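Long-range contacts in Ddb_g0293866 (Dictyostelium discoideum, PDB 5LW6), which probably binds ADP-ribose through this macrodomain, the C-terminal piece of a longer protein that may help to sense DNA damage: residues F58-T63 against E243-L248; L145-S150 against I215-V220. All coordinates share one frame; numbering follows the deposited sequence. Where two conformers were deposited one is given.

Interaction 1: F58-T63 against E243-L248; sequences FPFIST and ETYHSL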
# COMPACT_ATOMS: atom_id res chain seq x y z
N PHE A 58 -4.48 0.89 -1.62
CA PHE A 58 -3.32 1.03 -0.73
C PHE A 58 -3.58 2.11 0.27
O PHE A 58 -4.37 2.96 0.00
CB PHE A 58 -2.02 1.30 -1.50
CG PHE A 58 -2.00 2.58 -2.29
CD1 PHE A 58 -2.59 2.65 -3.53
CD2 PHE A 58 -1.36 3.69 -1.78
CE1 PHE A 58 -2.58 3.83 -4.26
CE2 PHE A 58 -1.29 4.89 -2.52
CZ PHE A 58 -1.90 4.95 -3.79
N PRO A 59 -2.98 2.00 1.46
CA PRO A 59 -3.14 3.03 2.44
C PRO A 59 -2.28 4.29 2.16
O PRO A 59 -1.39 4.26 1.32
CB PRO A 59 -2.72 2.30 3.74
CG PRO A 59 -1.60 1.47 3.29
CD PRO A 59 -2.05 0.95 1.92
N PHE A 60 -2.65 5.39 2.83
CA PHE A 60 -1.86 6.63 2.86
C PHE A 60 -0.71 6.36 3.83
O PHE A 60 -0.83 6.51 5.06
CB PHE A 60 -2.79 7.74 3.28
CG PHE A 60 -2.23 9.13 3.23
CD1 PHE A 60 -1.10 9.44 2.51
CD2 PHE A 60 -2.96 10.21 3.84
CE1 PHE A 60 -0.64 10.74 2.40
CE2 PHE A 60 -2.46 11.53 3.75
CZ PHE A 60 -1.30 11.78 3.05
N ILE A 61 0.37 5.85 3.25
CA ILE A 61 1.37 5.12 4.03
C ILE A 61 1.89 5.95 5.20
O ILE A 61 2.25 7.11 5.01
CB ILE A 61 2.51 4.62 3.11
CG1 ILE A 61 1.92 3.86 1.89
CG2 ILE A 61 3.58 3.93 3.94
CD1 ILE A 61 3.01 3.36 0.96
N SER A 62 1.83 5.32 6.38
CA SER A 62 2.42 5.80 7.67
C SER A 62 1.66 6.93 8.33
O SER A 62 2.10 7.43 9.35
CB SER A 62 3.87 6.21 7.46
OG SER A 62 4.60 5.02 7.16
N THR A 63 0.52 7.34 7.80
CA THR A 63 -0.15 8.52 8.29
C THR A 63 -1.04 8.31 9.47
O THR A 63 -1.44 9.28 10.13
CB THR A 63 -0.99 9.25 7.24
OG1 THR A 63 -2.00 8.42 6.71
CG2 THR A 63 -0.10 9.73 6.11
N GLU A 243 10.95 5.48 -0.58
CA GLU A 243 11.36 4.17 -1.04
C GLU A 243 10.23 3.15 -0.87
O GLU A 243 10.10 2.25 -1.67
CB GLU A 243 12.59 3.72 -0.26
CG GLU A 243 13.11 2.33 -0.60
CD GLU A 243 13.59 2.04 -2.00
OE1 GLU A 243 13.75 2.93 -2.88
OE2 GLU A 243 13.90 0.81 -2.22
N THR A 244 9.45 3.28 0.20
CA THR A 244 8.25 2.44 0.42
C THR A 244 7.30 2.55 -0.79
O THR A 244 6.85 1.55 -1.32
CB THR A 244 7.56 2.71 1.74
OG1 THR A 244 8.50 2.78 2.84
CG2 THR A 244 6.58 1.66 2.02
N TYR A 245 7.04 3.76 -1.23
CA TYR A 245 6.18 3.93 -2.39
C TYR A 245 6.79 3.32 -3.63
O TYR A 245 6.16 2.62 -4.40
CB TYR A 245 5.83 5.41 -2.65
CG TYR A 245 4.70 5.91 -1.78
CD1 TYR A 245 3.37 5.66 -2.12
CD2 TYR A 245 4.92 6.58 -0.63
CE1 TYR A 245 2.34 6.10 -1.32
CE2 TYR A 245 3.88 7.04 0.18
CZ TYR A 245 2.58 6.77 -0.15
OH TYR A 245 1.51 7.20 0.68
N HIS A 246 8.07 3.57 -3.85
CA HIS A 246 8.77 2.94 -4.99
C HIS A 246 8.66 1.43 -4.98
O HIS A 246 8.37 0.83 -5.96
CB HIS A 246 10.22 3.40 -5.05
CG HIS A 246 10.38 4.81 -5.53
ND1 HIS A 246 11.41 5.64 -5.09
CD2 HIS A 246 9.68 5.52 -6.43
CE1 HIS A 246 11.28 6.82 -5.68
NE2 HIS A 246 10.27 6.76 -6.53
N SER A 247 8.92 0.82 -3.83
CA SER A 247 8.77 -0.61 -3.66
C SER A 247 7.37 -1.09 -3.96
O SER A 247 7.16 -2.15 -4.61
CB SER A 247 9.11 -0.96 -2.22
OG SER A 247 10.48 -0.76 -2.08
N LEU A 248 6.39 -0.38 -3.45
CA LEU A 248 5.00 -0.74 -3.70
C LEU A 248 4.69 -0.74 -5.18
O LEU A 248 4.07 -1.64 -5.71
CB LEU A 248 4.13 0.22 -2.90
CG LEU A 248 2.63 0.06 -3.10
CD1 LEU A 248 2.17 -1.33 -2.70
CD2 LEU A 248 1.92 1.14 -2.29
O HOH W 1 2.29 8.61 2.75
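Ile61 is pressed against the ring of Tyr245, and its terminal methyl makes the central contact. Ile61 CD1 sits 3.6 Å from the centroid of the Tyr245 ring and only 12° off the ring normal, which defines a CH-pi contact over the face. CG1 lies beside the backbone N of Ile61 and anti to its carbonyl carbon, and the extended chain beyond it (chi2 180°) carries CD1 out over the ring centre. The two side chains come from opposite directions, and Ile61 CG1 lies 3.6 Å from Tyr245 CZ, at the phenol end.

That end is polar. Tyr245 OH accepts the backbone N-H of Ile61 (N to OH 3.1 Å, 145° at the hydrogen, moderately bent), and a water in the plane of the phenol at its edge lies 2.6 Å from Tyr245 OH while donating to Ile61 O at 2.7 Å. Direct bond and water thus tie one hydroxyl to both backbone polar atoms of Ile61; a weak bond to Ser77 OG is a further partner. The contact joins the end of strand 55-59 and the type II turn Phe60-Thr63 that follows it to helix 237-253, part of the helical layer covering the central sheet of the macrodomain.

The Phe58 and Tyr245 side chains run at about a right angle to each other, with Phe58 CE2 4.0 Å from Tyr245 CE1 and close to the plane of the tyrosine ring. Leu248 CD2 touches both Phe58 and Ile61, 4.0 Å from Phe58 CB and 4.1 Å from Ile61 CD1. Phe60 turns the edge of its ring to Tyr245 OH, while Thr63 CG2 covers one face of it.

Interaction 2: L145-S150 against I215-V220; sequences LFATES and ILVLGV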
# COMPACT_ATOMS: atom_id res chain seq x y z
N LEU A 145 -4.94 -6.03 -6.24
CA LEU A 145 -3.86 -5.98 -5.31
C LEU A 145 -4.30 -5.10 -4.11
O LEU A 145 -4.84 -4.04 -4.28
CB LEU A 145 -2.53 -5.43 -5.86
CG LEU A 145 -1.96 -6.22 -7.05
CD1 LEU A 145 -2.62 -5.66 -8.27
CD2 LEU A 145 -0.43 -6.06 -7.13
N PHE A 146 -4.11 -5.62 -2.91
CA PHE A 146 -4.54 -4.94 -1.69
C PHE A 146 -3.33 -4.82 -0.77
O PHE A 146 -2.78 -5.84 -0.39
CB PHE A 146 -5.66 -5.71 -0.99
CG PHE A 146 -6.26 -4.96 0.17
CD1 PHE A 146 -5.70 -5.02 1.43
CD2 PHE A 146 -7.32 -4.14 -0.02
CE1 PHE A 146 -6.20 -4.30 2.51
CE2 PHE A 146 -7.88 -3.44 1.03
CZ PHE A 146 -7.32 -3.46 2.28
N ALA A 147 -2.94 -3.60 -0.44
CA ALA A 147 -1.76 -3.31 0.39
C ALA A 147 -2.20 -2.96 1.79
O ALA A 147 -3.21 -2.22 1.99
CB ALA A 147 -0.98 -2.18 -0.16
N THR A 148 -1.43 -3.46 2.76
CA THR A 148 -1.63 -3.18 4.18
C THR A 148 -0.31 -2.85 4.85
O THR A 148 0.70 -3.47 4.55
CB THR A 148 -2.34 -4.40 4.86
OG1 THR A 148 -2.69 -4.09 6.20
CG2 THR A 148 -1.51 -5.64 4.83
N GLU A 149 -0.32 -1.95 5.83
CA GLU A 149 0.92 -1.64 6.58
C GLU A 149 1.24 -2.81 7.51
O GLU A 149 0.33 -3.46 8.03
CB GLU A 149 0.75 -0.42 7.39
CG GLU A 149 0.57 0.80 6.48
CD GLU A 149 0.55 2.16 7.20
OE1 GLU A 149 0.83 2.26 8.46
OE2 GLU A 149 0.17 3.12 6.53
N SER A 150 2.50 -3.09 7.64
CA SER A 150 2.98 -4.16 8.51
C SER A 150 4.25 -3.71 9.23
O SER A 150 4.64 -2.53 9.22
CB SER A 150 3.19 -5.42 7.66
OG SER A 150 3.52 -6.55 8.46
N ILE A 215 -0.29 -7.26 -0.18
CA ILE A 215 1.06 -6.75 -0.11
C ILE A 215 1.24 -6.10 1.27
O ILE A 215 0.51 -5.20 1.69
CB ILE A 215 1.30 -5.66 -1.20
CG1 ILE A 215 1.02 -6.18 -2.60
CG2 ILE A 215 2.69 -5.04 -1.04
CD1 ILE A 215 1.01 -5.10 -3.68
N LEU A 216 2.24 -6.59 2.01
CA LEU A 216 2.52 -6.05 3.29
C LEU A 216 3.56 -4.95 3.07
O LEU A 216 4.57 -5.19 2.47
CB LEU A 216 3.16 -7.18 4.13
CG LEU A 216 2.28 -8.42 4.35
CD1 LEU A 216 2.96 -9.32 5.35
CD2 LEU A 216 0.95 -8.13 4.94
N VAL A 217 3.28 -3.76 3.59
CA VAL A 217 4.04 -2.56 3.25
C VAL A 217 4.73 -2.10 4.53
O VAL A 217 4.07 -1.80 5.49
CB VAL A 217 3.02 -1.46 2.82
CG1 VAL A 217 3.73 -0.15 2.61
CG2 VAL A 217 2.29 -1.89 1.55
N LEU A 218 6.05 -2.02 4.56
CA LEU A 218 6.77 -1.67 5.77
C LEU A 218 7.18 -0.17 5.68
O LEU A 218 8.30 0.19 5.31
CB LEU A 218 7.96 -2.62 5.96
CG LEU A 218 7.59 -3.89 6.71
CD1 LEU A 218 6.64 -4.76 5.95
CD2 LEU A 218 8.86 -4.66 7.01
N GLY A 219 6.22 0.71 5.93
CA GLY A 219 6.46 2.13 5.91
C GLY A 219 7.18 2.51 7.22
O GLY A 219 7.32 1.71 8.14
N VAL A 220 7.52 3.78 7.31
CA VAL A 220 8.27 4.34 8.39
C VAL A 220 7.33 4.65 9.55
O VAL A 220 6.32 5.29 9.39
CB VAL A 220 8.98 5.61 7.90
CG1 VAL A 220 9.62 6.34 9.05
CG2 VAL A 220 9.99 5.29 6.82
O HOH W 2 6.95 -0.86 9.02
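The flat groups that meet between Phe146-Ser150 and Ile215-Val217 are peptide units, joined by N-H...O bonds, with side chains on either face of the sheet. On one face stand Ala147, Glu149, Ile215 and Val217; Thr148 and Leu216 stand on the other. Three parallel bridges, Ala147 with Ile215, Thr148 with Leu216 and Glu149 with Val217, make these strands neighbours in the central sheet of the macrodomain. The N-to-C directions of the strand segments 145-149 and 215-217 differ by 31°.

Four backbone bonds form the ladder, with donors taken from the two strands in turn: Ile215 N to Phe146 O, Thr148 N to Ile215 O at 2.8 Å, Val217 N to Thr148 O, and Ser150 N to Val217 O. In the last of these, where strand 145-149 has ended, Ser150 N stands above the plane of the Val217 carbonyl, 39° out of it, at 3.0 Å from Val217 O.

Ala147 CB packs 3.7 Å from Val217 CG2, and helix 237-253 covers this face, with Leu248 on Ala147 and Thr244 on Val217. On the other face Thr148 and Leu216 lie side by side. CG2 of Thr148, set between its backbone N and carbonyl carbon, comes within a tight 3.5 Å of Leu216 CD2. Where the strands end, one water donates to both Ser150 O, at 2.9 Å, and Gly219 O, at 2.7 Å.

Overall arrangement
Both contacts are buried, their centres about 7 Å apart and each about 5 Å from the centre of the chain. Interaction 2 lies within the sheet and is held by a ladder of main-chain bonds; interaction 1 joins sheet to helix, mainly through side chains, with one direct hydrogen bond and a bridging water. Strand 55-59 of interaction 1 and strand 145-149 of interaction 2 are neighbours in one sheet, and helix 237-253, one side of interaction 1, also packs on Ala147 and Val217 of interaction 2. Direct links exist: Ser62 N lies 2.8 Å from Glu149 OE2 and Ser62 OG 2.8 Å from Val220 O, both probable hydrogen bonds. Along the chain, interaction 2 is nested inside the loop that interaction 1 closes.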